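Local coordinates for protein ParA (Salmonella enterica subsp. enterica serovar Newport str. SL317, PDB 3EZF) that probably acts as a P-loop ATPase in plasmid partition and probably binds DNA through a winged helix-turn-helix domain, regulating transcription under the influence of ADP, at residues Y40-R46 against Y85-I89; N340-S344 against A390-R394. One frame throughout, in Å; residues are numbered along the deposited sequence.

Interaction 1. Residues Y40-R46 against Y85-I89. With SO4 (sulfate ion), chain F.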
loop_
_atom_site.group_PDB
_atom_site.type_symbol
_atom_site.label_atom_id
_atom_site.label_comp_id
_atom_site.label_asym_id
_atom_site.label_seq_id
_atom_site.Cartn_x
_atom_site.Cartn_y
_atom_site.Cartn_z
ATOM N N TYR A 40 25.747 -1.812 10.285
ATOM C CA TYR A 40 25.748 -3.181 10.802
ATOM C C TYR A 40 27.005 -3.570 11.565
ATOM O O TYR A 40 28.099 -3.628 10.994
ATOM C CB TYR A 40 25.579 -4.227 9.682
ATOM C CG TYR A 40 26.166 -5.575 10.087
ATOM C CD1 TYR A 40 25.562 -6.350 11.086
ATOM C CD2 TYR A 40 27.400 -6.006 9.583
ATOM C CE1 TYR A 40 26.179 -7.510 11.584
ATOM C CE2 TYR A 40 28.023 -7.165 10.078
ATOM C CZ TYR A 40 27.407 -7.906 11.079
ATOM O OH TYR A 40 28.025 -9.022 11.595
ATOM N N TYR A 41 26.838 -3.861 12.847
ATOM C CA TYR A 41 27.952 -4.312 13.648
ATOM C C TYR A 41 27.586 -4.662 15.063
ATOM O O TYR A 41 27.535 -3.810 15.950
ATOM C CB TYR A 41 29.102 -3.310 13.657
ATOM C CG TYR A 41 30.411 -4.044 13.573
ATOM C CD1 TYR A 41 30.679 -4.876 12.482
ATOM C CD2 TYR A 41 31.342 -3.989 14.610
ATOM C CE1 TYR A 41 31.834 -5.637 12.425
ATOM C CE2 TYR A 41 32.505 -4.749 14.563
ATOM C CZ TYR A 41 32.738 -5.575 13.467
ATOM O OH TYR A 41 33.866 -6.347 13.407
ATOM N N GLN A 42 27.323 -5.945 15.253
ATOM C CA GLN A 42 26.992 -6.473 16.554
ATOM C C GLN A 42 28.109 -7.411 16.948
ATOM O O GLN A 42 28.500 -8.297 16.177
ATOM C CB GLN A 42 25.689 -7.257 16.521
ATOM C CG GLN A 42 25.561 -8.169 17.713
ATOM C CD GLN A 42 24.257 -8.922 17.743
ATOM O OE1 GLN A 42 23.876 -9.567 16.766
ATOM N NE2 GLN A 42 23.563 -8.855 18.877
ATOM N N THR A 43 28.631 -7.201 18.146
ATOM C CA THR A 43 29.684 -8.050 18.654
ATOM C C THR A 43 29.205 -8.552 20.004
ATOM O O THR A 43 28.343 -7.938 20.623
ATOM C CB THR A 43 31.011 -7.269 18.831
ATOM O OG1 THR A 43 30.914 -6.372 19.946
ATOM C CG2 THR A 43 31.314 -6.473 17.603
ATOM N N PHE A 44 29.745 -9.677 20.453
ATOM C CA PHE A 44 29.370 -10.216 21.749
ATOM C C PHE A 44 30.605 -10.270 22.644
ATOM O O PHE A 44 31.740 -10.254 22.169
ATOM C CB PHE A 44 28.774 -11.620 21.603
ATOM C CG PHE A 44 27.512 -11.665 20.797
ATOM C CD1 PHE A 44 27.550 -11.589 19.408
ATOM C CD2 PHE A 44 26.279 -11.806 21.421
ATOM C CE1 PHE A 44 26.364 -11.656 18.651
ATOM C CE2 PHE A 44 25.100 -11.873 20.677
ATOM C CZ PHE A 44 25.144 -11.800 19.293
ATOM N N THR A 45 30.381 -10.302 23.948
ATOM C CA THR A 45 31.475 -10.402 24.898
ATOM C C THR A 45 31.564 -11.893 25.127
ATOM O O THR A 45 30.582 -12.605 24.904
ATOM C CB THR A 45 31.113 -9.761 26.233
ATOM O OG1 THR A 45 31.116 -8.339 26.109
ATOM C CG2 THR A 45 32.102 -10.174 27.294
ATOM N N ARG A 46 32.720 -12.382 25.561
ATOM C CA ARG A 46 32.843 -13.812 25.814
ATOM C C ARG A 46 31.700 -14.315 26.660
ATOM O O ARG A 46 31.027 -15.269 26.300
ATOM C CB ARG A 46 34.133 -14.103 26.526
ATOM C CG ARG A 46 35.244 -13.862 25.626
ATOM C CD ARG A 46 36.263 -13.265 26.380
ATOM N NE ARG A 46 37.342 -14.204 26.679
ATOM C CZ ARG A 46 38.383 -13.874 27.421
ATOM N NH1 ARG A 46 38.383 -12.632 27.890
ATOM N NH2 ARG A 46 39.388 -14.735 27.700
ATOM N N TYR A 85 37.582 -8.192 23.316
ATOM C CA TYR A 85 37.193 -9.451 22.679
ATOM C C TYR A 85 35.733 -9.271 22.352
ATOM O O TYR A 85 34.874 -9.472 23.202
ATOM C CB TYR A 85 37.340 -10.642 23.628
ATOM C CG TYR A 85 38.371 -11.660 23.185
ATOM C CD1 TYR A 85 39.286 -12.193 24.095
ATOM C CD2 TYR A 85 38.459 -12.065 21.855
ATOM C CE1 TYR A 85 40.264 -13.086 23.693
ATOM C CE2 TYR A 85 39.430 -12.961 21.442
ATOM C CZ TYR A 85 40.337 -13.466 22.368
ATOM O OH TYR A 85 41.352 -14.318 21.981
ATOM N N ALA A 86 35.459 -8.856 21.122
ATOM C CA ALA A 86 34.098 -8.632 20.679
ATOM C C ALA A 86 33.895 -9.468 19.450
ATOM O O ALA A 86 34.103 -8.988 18.346
ATOM C CB ALA A 86 33.898 -7.173 20.354
ATOM N N LEU A 87 33.493 -10.720 19.645
ATOM C CA LEU A 87 33.288 -11.644 18.537
ATOM C C LEU A 87 32.074 -11.223 17.732
ATOM O O LEU A 87 31.095 -10.728 18.290
ATOM C CB LEU A 87 33.078 -13.081 19.047
ATOM C CG LEU A 87 33.771 -13.626 20.296
ATOM C CD1 LEU A 87 33.559 -15.129 20.308
ATOM C CD2 LEU A 87 35.255 -13.303 20.300
ATOM N N THR A 88 32.148 -11.429 16.419
ATOM C CA THR A 88 31.057 -11.087 15.509
ATOM C C THR A 88 30.152 -12.284 15.271
ATOM O O THR A 88 30.483 -13.407 15.631
ATOM C CB THR A 88 31.582 -10.694 14.147
ATOM O OG1 THR A 88 32.242 -11.829 13.558
ATOM C CG2 THR A 88 32.545 -9.531 14.274
ATOM N N ILE A 89 29.016 -12.034 14.634
ATOM C CA ILE A 89 28.068 -13.090 14.325
ATOM C C ILE A 89 28.803 -14.242 13.646
ATOM O O ILE A 89 28.429 -15.402 13.821
ATOM C CB ILE A 89 26.941 -12.598 13.361
ATOM C CG1 ILE A 89 26.112 -11.485 14.017
ATOM C CG2 ILE A 89 26.046 -13.771 12.965
ATOM C CD1 ILE A 89 25.328 -11.938 15.205
HETATM S S SO4 F . 31.019 -8.619 30.343
HETATM O O1 SO4 F . 32.280 -9.115 29.768
HETATM O O2 SO4 F . 30.360 -9.701 31.094
HETATM O O3 SO4 F . 30.123 -8.146 29.273
HETATM O O4 SO4 F . 31.329 -7.506 31.256
#
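Phe-44 and Leu-87 pair across a very short antiparallel ladder. The pair is hydrogen-bonded: Phe-44 N donates to Leu-87 O at 2.8 Å. The return bond, from Leu-87 N to Phe-44 O, is weak at 3.1 Å. With CG anti to its own carbonyl carbon (chi1 -62°), the Phe-44 ring drops to the face of the ladder that also carries Leu-87. Following it outward, CB lies 4.1 Å from Leu-87 O and CD1 passes the same oxygen, which sits at the ring edge. CE1 then meets Ile-89 CD1 at 3.6 Å, again at the edge, and CZ remains beside that methyl at 4.1 Å. Val-49 of helix 46-50 and Val-92 of helix 89-98 also touch the Phe-44 side chain. At the far end, Arg-46 and Tyr-85 meet aslant: Tyr-85 CD1 lies over one face of the guanidinium, 3.8 Å from CZ of Arg-46, and the two planes are 46° apart. The Tyr-85 hydroxyl bonds to Glu-68. A two-strand ladder whose strands are separated in sequence by helices 46-50 and 57-69 is consistent with a winged helix-turn-helix domain. Chemically, few backbone bonds fix the alignment here, and the contact probably rests much of its cohesion on the buried Phe-44, Leu-87 and Ile-89.

Interaction 2. Residues N340-S344 against A390-R394; sequences NILDS and AVFDR
A bend at chi2 (-60°) followed by an extended chi3 carries the Arg-394 guanidinium from its helix toward the 340-344 loop, while Asp-343, with CG anti to its carbonyl carbon, brings its carboxylate to meet it. The salt bridge that results converges on one oxygen. Asp-343 OD2 lies at the guanidinium edge, 2.6 Å from NH1 of Arg-394, and Arg-394 NH2 also donates to it. Both bonds are weak because they are bent, and the carboxylate and guanidinium planes are 29° apart. NH2 makes a further weak bond to the backbone oxygen Ile-341 O at 2.7 Å. Leu-342, between these two acceptors in sequence, sets its CD2 over one guanidinium face; its other methyl, CD1, reaches Val-391 CG2 at 4.2 Å. Ser-344 CB touches Ala-390 CB at 4.0 Å, one turn earlier on the helix than Arg-394. Backbone hydrogen bonds between Gly-315 and both Asn-340 and Leu-342 tie the loop to strand 312-317, at one margin of the parallel sheet in the P-loop NTPase fold. Helix 378-400 is thus fastened beside that margin by charge on the exposed side and by leucine and valine within, and partial apolar cover on one guanidinium face may favour the ion pair.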
loop_
_atom_site.group_PDB
_atom_site.type_symbol
_atom_site.label_atom_id
_atom_site.label_comp_id
_atom_site.label_asym_id
_atom_site.label_seq_id
_atom_site.Cartn_x
_atom_site.Cartn_y
_atom_site.Cartn_z
ATOM N N ASN A 340 -3.443 -24.378 13.429
ATOM C CA ASN A 340 -2.474 -23.647 12.611
ATOM C C ASN A 340 -2.084 -22.239 13.075
ATOM O O ASN A 340 -1.193 -21.628 12.489
ATOM C CB ASN A 340 -2.950 -23.590 11.154
ATOM C CG ASN A 340 -2.722 -24.899 10.413
ATOM O OD1 ASN A 340 -1.592 -25.407 10.353
ATOM N ND2 ASN A 340 -3.791 -25.450 9.835
ATOM N N ILE A 341 -2.741 -21.728 14.113
ATOM C CA ILE A 341 -2.433 -20.397 14.653
ATOM C C ILE A 341 -1.181 -20.479 15.529
ATOM O O ILE A 341 -0.900 -21.530 16.109
ATOM C CB ILE A 341 -3.592 -19.865 15.545
ATOM C CG1 ILE A 341 -3.238 -18.493 16.139
ATOM C CG2 ILE A 341 -3.854 -20.841 16.687
ATOM C CD1 ILE A 341 -3.620 -17.304 15.282
ATOM N N LEU A 342 -0.433 -19.381 15.624
ATOM C CA LEU A 342 0.765 -19.353 16.458
ATOM C C LEU A 342 0.361 -19.362 17.933
ATOM O O LEU A 342 -0.826 -19.305 18.261
ATOM C CB LEU A 342 1.612 -18.105 16.168
ATOM C CG LEU A 342 2.861 -18.271 15.289
ATOM C CD1 LEU A 342 3.658 -16.982 15.282
ATOM C CD2 LEU A 342 3.729 -19.398 15.820
ATOM N N ASP A 343 1.353 -19.441 18.817
ATOM C CA ASP A 343 1.116 -19.457 20.258
ATOM C C ASP A 343 1.676 -18.173 20.823
ATOM O O ASP A 343 1.652 -17.938 22.030
ATOM C CB ASP A 343 1.827 -20.638 20.896
ATOM C CG ASP A 343 1.557 -21.924 20.173
ATOM O OD1 ASP A 343 0.386 -22.369 20.174
ATOM O OD2 ASP A 343 2.518 -22.477 19.595
ATOM N N SER A 344 2.209 -17.355 19.926
ATOM C CA SER A 344 2.761 -16.066 20.287
ATOM C C SER A 344 2.416 -15.137 19.133
ATOM O O SER A 344 2.346 -15.563 17.977
ATOM C CB SER A 344 4.276 -16.156 20.475
ATOM O OG SER A 344 4.648 -15.598 21.726
ATOM N N ALA A 390 9.486 -18.256 18.090
ATOM C CA ALA A 390 8.180 -18.896 17.921
ATOM C C ALA A 390 7.952 -19.350 16.478
ATOM O O ALA A 390 7.566 -20.490 16.210
ATOM C CB ALA A 390 7.088 -17.933 18.342
ATOM N N VAL A 391 8.197 -18.443 15.546
ATOM C CA VAL A 391 8.036 -18.741 14.135
ATOM C C VAL A 391 9.035 -19.826 13.743
ATOM O O VAL A 391 8.678 -20.785 13.063
ATOM C CB VAL A 391 8.291 -17.474 13.285
ATOM C CG1 VAL A 391 7.908 -17.719 11.853
ATOM C CG2 VAL A 391 7.501 -16.308 13.848
ATOM N N PHE A 392 10.283 -19.679 14.184
ATOM C CA PHE A 392 11.310 -20.653 13.852
ATOM C C PHE A 392 10.980 -22.074 14.317
ATOM O O PHE A 392 11.198 -23.041 13.586
ATOM C CB PHE A 392 12.655 -20.224 14.432
ATOM C CG PHE A 392 13.782 -21.137 14.042
ATOM C CD1 PHE A 392 14.020 -22.321 14.747
ATOM C CD2 PHE A 392 14.556 -20.855 12.919
ATOM C CE1 PHE A 392 15.004 -23.215 14.334
ATOM C CE2 PHE A 392 15.543 -21.743 12.496
ATOM C CZ PHE A 392 15.767 -22.928 13.210
ATOM N N ASP A 393 10.450 -22.206 15.530
ATOM C CA ASP A 393 10.115 -23.525 16.053
ATOM C C ASP A 393 8.931 -24.161 15.327
ATOM O O ASP A 393 8.897 -25.380 15.148
ATOM C CB ASP A 393 9.863 -23.440 17.562
ATOM C CG ASP A 393 11.101 -23.012 18.322
ATOM O OD1 ASP A 393 12.130 -23.723 18.225
ATOM O OD2 ASP A 393 11.049 -21.965 19.004
ATOM N N ARG A 394 7.968 -23.343 14.900
ATOM C CA ARG A 394 6.809 -23.860 14.165
ATOM C C ARG A 394 7.289 -24.547 12.902
ATOM O O ARG A 394 6.862 -25.666 12.592
ATOM C CB ARG A 394 5.869 -22.738 13.760
ATOM C CG ARG A 394 4.724 -22.508 14.697
ATOM C CD ARG A 394 3.833 -23.737 14.825
ATOM N NE ARG A 394 2.601 -23.418 15.543
ATOM C CZ ARG A 394 2.551 -22.749 16.696
ATOM N NH1 ARG A 394 3.665 -22.315 17.287
ATOM N NH2 ARG A 394 1.378 -22.496 17.252
#

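Interactions 1 and 2 belong to different parts of ParA and share no helix or strand; their centres are 29 Å apart and their nearest atoms about 13 Å. Both are partly buried, but they divide their work differently. In 40-46 with 85-89, two chain segments meet through backbone bonds, and buried apolar side chains gather on one side of the ladder in what is probably the DNA-binding domain. In 340-344 with 390-394, a loop meets a helix mainly through side chains, with a single arginine joining a carboxylate and a backbone carbonyl beside apolar neighbours. An arginine lies against flat or apolar carbon in each, yet only interaction 2 adds a salt bridge between its segments.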